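Local coordinates for kinesin-like protein Nod (Drosophila melanogaster, PDB 3DC4) that uses its kinesin motor domain to bind and hydrolyse ATP and track microtubule ends, and is required to segregate non-exchange chromosomes in meiosis, at residues Y153-E158 / I223-V228; E162-L167 / D289-T294. One frame throughout, in Å; residues are numbered along the deposited sequence.

Both interactions lie in the kinesin motor domain, their centres about 13 Å apart, and both reach the same mixed sheet. Interaction 1 pairs strands 151-160 and 220-229 within that sheet; interaction 2 ties the turn that follows strand 151-160, and the short strand 164-166, to the start of helix 291-295. The two contacts interleave along the chain, in the order 153-158, 162-167, 223-228, 289-294. They also touch directly, since strand 164-166 folds back antiparallel on strand 151-160, with probable hydrogen bonds from Phe165 N to Glu158 O (2.8 Å) and from Leu167 N to Phe156 O (3.0 Å). Strand 151-160 thus pairs within the sheet, while the turn and strand after it carry the contact to helix 291-295.

Interaction 1: Y153-E158 / I223-V228; sequences YASFIE and IVTIHV
Six backbone hydrogen bonds join Tyr153, Ser155 and Ile157 to His227, Thr225 and Ile223, each couple an antiparallel hydrogen-bonded pair. The straightest runs from Ile157 N to Ile223 O (3.0 Å, 178° at the hydrogen). In the non-hydrogen-bonded pairs between them, CA-H...O contacts fill in, such as Ala154 CA to Thr225 O at 3.1 Å.

The face carrying Ser155, Thr225 and His227 is mixed, for Ile157 and Ile223 share it. Ser155 OG meets His227 NE2 at the edge of the imidazole in a 2.8 Å hydrogen bond, while ND1 of the same ring bonds His234, so both ring nitrogens are engaged. The serine hydroxyl lies between its backbone N and carbonyl carbon (chi1 57°), a setting that also brings Ser155 OG to a water 2.7 Å away. That water donates to Ile223 O and to Thr225 OG1, whose hydroxyl bonds Asn238 as well. Thr225 CG2 lies above the imidazole, nearer its edge than its centre.

The other face is apolar. Val224 CG2 stands 3.7 Å from the centroid of the Phe156 ring, almost on its normal, in a CH-pi contact; Leu199 of helix 192-204 packs against both residues. Replacing Phe156 with an alanine would probably leave Val224 CG2 without the ring beneath it and open a gap toward Leu199.

Helices 127-141 and 192-204 cover the face of Phe156, Val224 and Ile226, and strand 220-229 pairs along its other edge with strand 234-241, as in the central sheet of the kinesin motor domain.

Interaction 2: E162-L167 / D289-T294; sequences EKPFDL and DSVLTT
Glu162 OE1 accepts a hydrogen bond from Val291 N, at 2.9 Å and nearly straight (173° at the hydrogen). The carboxylate oxygen uses its syn lone pair, the one on the side of OE2. That second oxygen accepts a hydrogen bond from a water, 2.7 Å from Glu162 OE2, and the water in turn accepts from Leu292 N. Two successive backbone amides at the start of helix 291-295 are therefore satisfied by one carboxylate, the first directly and the second through the water. The chain of Glu162 reaches them by bending at chi2 (-55°), which turns the carboxylate toward the helix although the side chain does not start out in that direction.

Ser290 holds the N-cap position, just before the first helical residue. Its hydroxyl donates to Thr293 OG1, 2.9 Å from Ser290 OG, and Thr293 OG1 also bonds Tyr287 O, so the serine is tied to the first turn by a side-chain bond. This is a helix N-terminus met from outside by an acid, where the negative charge of Glu162 would probably be favoured by the helix dipole; the helix belongs to the kinesin motor domain and follows helix 267-279, whose Ser270 touches Ser290.

The two branches of Val291 part company. Val291 CG2 sits close to two oxygens, Glu162 OE1 and the backbone Glu162 O, at 3.2 Å each, and the two side chains run alongside each other, pointing opposite ways. CG1, anti to the backbone N (chi1 178°), makes the apolar contact with the proline ring, where Pro164 CD is 3.8 Å from Val291 CG1. Val291 also packs on Ile159 of strand 151-160, while Pro164 also touches Met176 and Arg180.

Interaction 1: Y153-E158 / I223-V228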
loop_
_atom_site.group_PDB
_atom_site.type_symbol
_atom_site.label_atom_id
_atom_site.label_comp_id
_atom_site.label_asym_id
_atom_site.label_seq_id
_atom_site.Cartn_x
_atom_site.Cartn_y
_atom_site.Cartn_z
ATOM N N TYR A 153 13.987 7.666 6.201
ATOM C CA TYR A 153 14.667 6.516 5.623
ATOM C C TYR A 153 13.701 5.714 4.768
ATOM O O TYR A 153 12.494 5.957 4.780
ATOM C CB TYR A 153 15.214 5.597 6.722
ATOM C CG TYR A 153 16.109 6.276 7.735
ATOM C CD1 TYR A 153 15.570 7.026 8.783
ATOM C CD2 TYR A 153 17.494 6.172 7.638
ATOM C CE1 TYR A 153 16.394 7.660 9.714
ATOM C CE2 TYR A 153 18.326 6.802 8.556
ATOM C CZ TYR A 153 17.773 7.544 9.591
ATOM O OH TYR A 153 18.603 8.181 10.486
ATOM N N ALA A 154 14.245 4.758 4.028
ATOM C CA ALA A 154 13.432 3.895 3.188
ATOM C C ALA A 154 13.968 2.473 3.286
ATOM O O ALA A 154 15.177 2.264 3.357
ATOM C CB ALA A 154 13.479 4.368 1.736
ATOM N N SER A 155 13.056 1.506 3.330
ATOM C CA SER A 155 13.413 0.098 3.345
ATOM C C SER A 155 12.667 -0.503 2.160
ATOM O O SER A 155 11.632 0.022 1.747
ATOM C CB SER A 155 13.013 -0.582 4.665
ATOM O OG SER A 155 11.632 -0.477 4.961
ATOM N N PHE A 156 13.220 -1.564 1.581
ATOM C CA PHE A 156 12.606 -2.227 0.429
ATOM C C PHE A 156 12.648 -3.725 0.684
ATOM O O PHE A 156 13.706 -4.357 0.630
ATOM C CB PHE A 156 13.378 -1.894 -0.857
ATOM C CG PHE A 156 12.608 -2.151 -2.138
ATOM C CD1 PHE A 156 11.616 -3.127 -2.203
ATOM C CD2 PHE A 156 12.910 -1.433 -3.296
ATOM C CE1 PHE A 156 10.935 -3.388 -3.399
ATOM C CE2 PHE A 156 12.237 -1.684 -4.497
ATOM C CZ PHE A 156 11.246 -2.669 -4.546
ATOM N N ILE A 157 11.483 -4.289 0.967
ATOM C CA ILE A 157 11.361 -5.708 1.243
ATOM C C ILE A 157 10.528 -6.392 0.168
ATOM O O ILE A 157 9.545 -5.832 -0.331
ATOM C CB ILE A 157 10.691 -5.924 2.616
ATOM C CG1 ILE A 157 11.618 -5.421 3.724
ATOM C CG2 ILE A 157 10.355 -7.394 2.822
ATOM C CD1 ILE A 157 10.957 -5.339 5.075
ATOM N N GLU A 158 10.939 -7.600 -0.194
ATOM C CA GLU A 158 10.230 -8.395 -1.186
ATOM C C GLU A 158 9.816 -9.704 -0.529
ATOM O O GLU A 158 10.576 -10.279 0.245
ATOM C CB GLU A 158 11.138 -8.683 -2.390
ATOM C CG GLU A 158 10.618 -9.770 -3.332
ATOM C CD GLU A 158 11.549 -10.031 -4.504
ATOM O OE1 GLU A 158 12.781 -10.037 -4.302
ATOM O OE2 GLU A 158 11.049 -10.247 -5.626
ATOM N N ILE A 223 7.310 -4.187 -0.754
ATOM C CA ILE A 223 6.938 -3.312 0.341
ATOM C C ILE A 223 8.021 -2.262 0.540
ATOM O O ILE A 223 9.092 -2.554 1.083
ATOM C CB ILE A 223 6.769 -4.104 1.646
ATOM C CG1 ILE A 223 5.690 -5.178 1.447
ATOM C CG2 ILE A 223 6.394 -3.162 2.787
ATOM C CD1 ILE A 223 5.708 -6.295 2.479
ATOM N N VAL A 224 7.763 -1.052 0.066
ATOM C CA VAL A 224 8.717 0.033 0.236
ATOM C C VAL A 224 8.152 0.874 1.366
ATOM O O VAL A 224 7.010 1.336 1.312
ATOM C CB VAL A 224 8.859 0.886 -1.039
ATOM C CG1 VAL A 224 9.792 2.053 -0.779
ATOM C CG2 VAL A 224 9.404 0.035 -2.169
ATOM N N THR A 225 8.949 1.049 2.406
ATOM C CA THR A 225 8.510 1.806 3.558
ATOM C C THR A 225 9.312 3.066 3.793
ATOM O O THR A 225 10.545 3.041 3.823
ATOM C CB THR A 225 8.576 0.945 4.830
ATOM O OG1 THR A 225 7.658 -0.143 4.705
ATOM C CG2 THR A 225 8.224 1.766 6.063
ATOM N N ILE A 226 8.586 4.168 3.936
ATOM C CA ILE A 226 9.191 5.450 4.234
ATOM C C ILE A 226 9.122 5.538 5.753
ATOM O O ILE A 226 8.034 5.523 6.334
ATOM C CB ILE A 226 8.393 6.606 3.606
ATOM C CG1 ILE A 226 8.544 6.563 2.085
ATOM C CG2 ILE A 226 8.871 7.942 4.165
ATOM C CD1 ILE A 226 7.796 7.679 1.353
ATOM N N HIS A 227 10.291 5.595 6.386
ATOM C CA HIS A 227 10.389 5.668 7.838
ATOM C C HIS A 227 10.667 7.089 8.300
ATOM O O HIS A 227 11.547 7.769 7.770
ATOM C CB HIS A 227 11.526 4.775 8.344
ATOM C CG HIS A 227 11.375 3.325 7.998
ATOM N ND1 HIS A 227 10.905 2.391 8.896
ATOM C CD2 HIS A 227 11.650 2.646 6.858
ATOM C CE1 HIS A 227 10.898 1.198 8.326
ATOM N NE2 HIS A 227 11.346 1.325 7.088
ATOM N N VAL A 228 9.901 7.525 9.292
ATOM C CA VAL A 228 10.041 8.845 9.891
ATOM C C VAL A 228 10.508 8.550 11.312
ATOM O O VAL A 228 9.751 8.013 12.126
ATOM C CB VAL A 228 8.681 9.578 9.910
ATOM C CG1 VAL A 228 8.792 10.890 10.667
ATOM C CG2 VAL A 228 8.228 9.846 8.475
HETATM O O HOH W 1 9.750 -2.064 3.822
#

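Interaction 2: E162-L167 / D289-T294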
loop_
_atom_site.group_PDB
_atom_site.type_symbol
_atom_site.label_atom_id
_atom_site.label_comp_id
_atom_site.label_asym_id
_atom_site.label_seq_id
_atom_site.Cartn_x
_atom_site.Cartn_y
_atom_site.Cartn_z
ATOM N N GLU A 162 6.165 -16.560 0.137
ATOM C CA GLU A 162 6.068 -16.469 1.591
ATOM C C GLU A 162 7.413 -16.465 2.300
ATOM O O GLU A 162 7.609 -17.185 3.275
ATOM C CB GLU A 162 5.205 -17.606 2.139
ATOM C CG GLU A 162 3.731 -17.429 1.847
ATOM C CD GLU A 162 3.212 -16.091 2.340
ATOM O OE1 GLU A 162 3.223 -15.862 3.571
ATOM O OE2 GLU A 162 2.803 -15.266 1.493
ATOM N N LYS A 163 8.332 -15.643 1.804
ATOM C CA LYS A 163 9.658 -15.518 2.386
ATOM C C LYS A 163 10.145 -14.087 2.212
ATOM O O LYS A 163 10.234 -13.585 1.092
ATOM C CB LYS A 163 10.626 -16.484 1.706
ATOM C CG LYS A 163 10.237 -17.952 1.842
ATOM C CD LYS A 163 11.248 -18.862 1.168
ATOM C CE LYS A 163 11.351 -18.569 -0.321
ATOM N NZ LYS A 163 12.341 -19.461 -0.987
ATOM N N PRO A 164 10.457 -13.409 3.325
ATOM C CA PRO A 164 10.937 -12.024 3.311
ATOM C C PRO A 164 12.396 -11.882 2.865
ATOM O O PRO A 164 13.264 -12.651 3.284
ATOM C CB PRO A 164 10.726 -11.579 4.753
ATOM C CG PRO A 164 10.990 -12.834 5.515
ATOM C CD PRO A 164 10.242 -13.869 4.708
ATOM N N PHE A 165 12.645 -10.887 2.016
ATOM C CA PHE A 165 13.977 -10.603 1.490
ATOM C C PHE A 165 14.291 -9.111 1.590
ATOM O O PHE A 165 13.491 -8.269 1.174
ATOM C CB PHE A 165 14.071 -11.036 0.027
ATOM C CG PHE A 165 14.030 -12.523 -0.167
ATOM C CD1 PHE A 165 15.174 -13.292 0.028
ATOM C CD2 PHE A 165 12.845 -13.159 -0.519
ATOM C CE1 PHE A 165 15.139 -14.675 -0.126
ATOM C CE2 PHE A 165 12.797 -14.543 -0.675
ATOM C CZ PHE A 165 13.948 -15.302 -0.478
ATOM N N ASP A 166 15.458 -8.791 2.141
ATOM C CA ASP A 166 15.887 -7.405 2.291
ATOM C C ASP A 166 16.617 -6.997 1.015
ATOM O O ASP A 166 17.771 -7.371 0.807
ATOM C CB ASP A 166 16.825 -7.282 3.490
ATOM C CG ASP A 166 17.106 -5.844 3.864
ATOM O OD1 ASP A 166 16.871 -4.939 3.030
ATOM O OD2 ASP A 166 17.578 -5.620 4.996
ATOM N N LEU A 167 15.938 -6.231 0.166
ATOM C CA LEU A 167 16.502 -5.794 -1.109
ATOM C C LEU A 167 17.543 -4.682 -1.035
ATOM O O LEU A 167 18.121 -4.312 -2.054
ATOM C CB LEU A 167 15.375 -5.360 -2.053
ATOM C CG LEU A 167 14.639 -6.458 -2.831
ATOM C CD1 LEU A 167 14.242 -7.585 -1.918
ATOM C CD2 LEU A 167 13.431 -5.861 -3.532
ATOM N N ASP A 289 -0.162 -15.560 10.311
ATOM C CA ASP A 289 -0.937 -16.264 9.297
ATOM C C ASP A 289 -0.289 -16.093 7.925
ATOM O O ASP A 289 -0.519 -16.893 7.019
ATOM C CB ASP A 289 -2.380 -15.745 9.271
ATOM C CG ASP A 289 -3.334 -16.644 10.037
ATOM O OD1 ASP A 289 -2.861 -17.396 10.911
ATOM O OD2 ASP A 289 -4.554 -16.596 9.769
ATOM N N SER A 290 0.527 -15.053 7.775
ATOM C CA SER A 290 1.219 -14.798 6.512
ATOM C C SER A 290 2.418 -13.894 6.734
ATOM O O SER A 290 2.487 -13.172 7.724
ATOM C CB SER A 290 0.291 -14.123 5.499
ATOM O OG SER A 290 0.082 -12.764 5.842
ATOM N N VAL A 291 3.358 -13.934 5.799
ATOM C CA VAL A 291 4.547 -13.105 5.885
ATOM C C VAL A 291 4.169 -11.630 5.804
ATOM O O VAL A 291 4.772 -10.794 6.471
ATOM C CB VAL A 291 5.526 -13.421 4.748
ATOM C CG1 VAL A 291 6.733 -12.506 4.838
ATOM C CG2 VAL A 291 5.956 -14.881 4.829
ATOM N N LEU A 292 3.168 -11.316 4.986
ATOM C CA LEU A 292 2.722 -9.937 4.823
ATOM C C LEU A 292 2.275 -9.316 6.147
ATOM O O LEU A 292 2.698 -8.215 6.497
ATOM C CB LEU A 292 1.571 -9.870 3.815
ATOM C CG LEU A 292 1.085 -8.470 3.402
ATOM C CD1 LEU A 292 2.241 -7.662 2.842
ATOM C CD2 LEU A 292 -0.020 -8.611 2.372
ATOM N N THR A 293 1.424 -10.023 6.883
ATOM C CA THR A 293 0.928 -9.506 8.152
ATOM C C THR A 293 1.986 -9.563 9.252
ATOM O O THR A 293 1.856 -8.902 10.282
ATOM C CB THR A 293 -0.353 -10.257 8.605
ATOM O OG1 THR A 293 -0.157 -11.673 8.496
ATOM C CG2 THR A 293 -1.539 -9.838 7.745
ATOM N N THR A 294 3.030 -10.354 9.032
ATOM C CA THR A 294 4.114 -10.461 9.997
ATOM C C THR A 294 5.035 -9.254 9.814
ATOM O O THR A 294 5.369 -8.563 10.776
ATOM C CB THR A 294 4.910 -11.769 9.790
ATOM O OG1 THR A 294 4.065 -12.888 10.086
ATOM C CG2 THR A 294 6.124 -11.814 10.707
HETATM O O HOH W 2 2.130 -12.999 2.744
#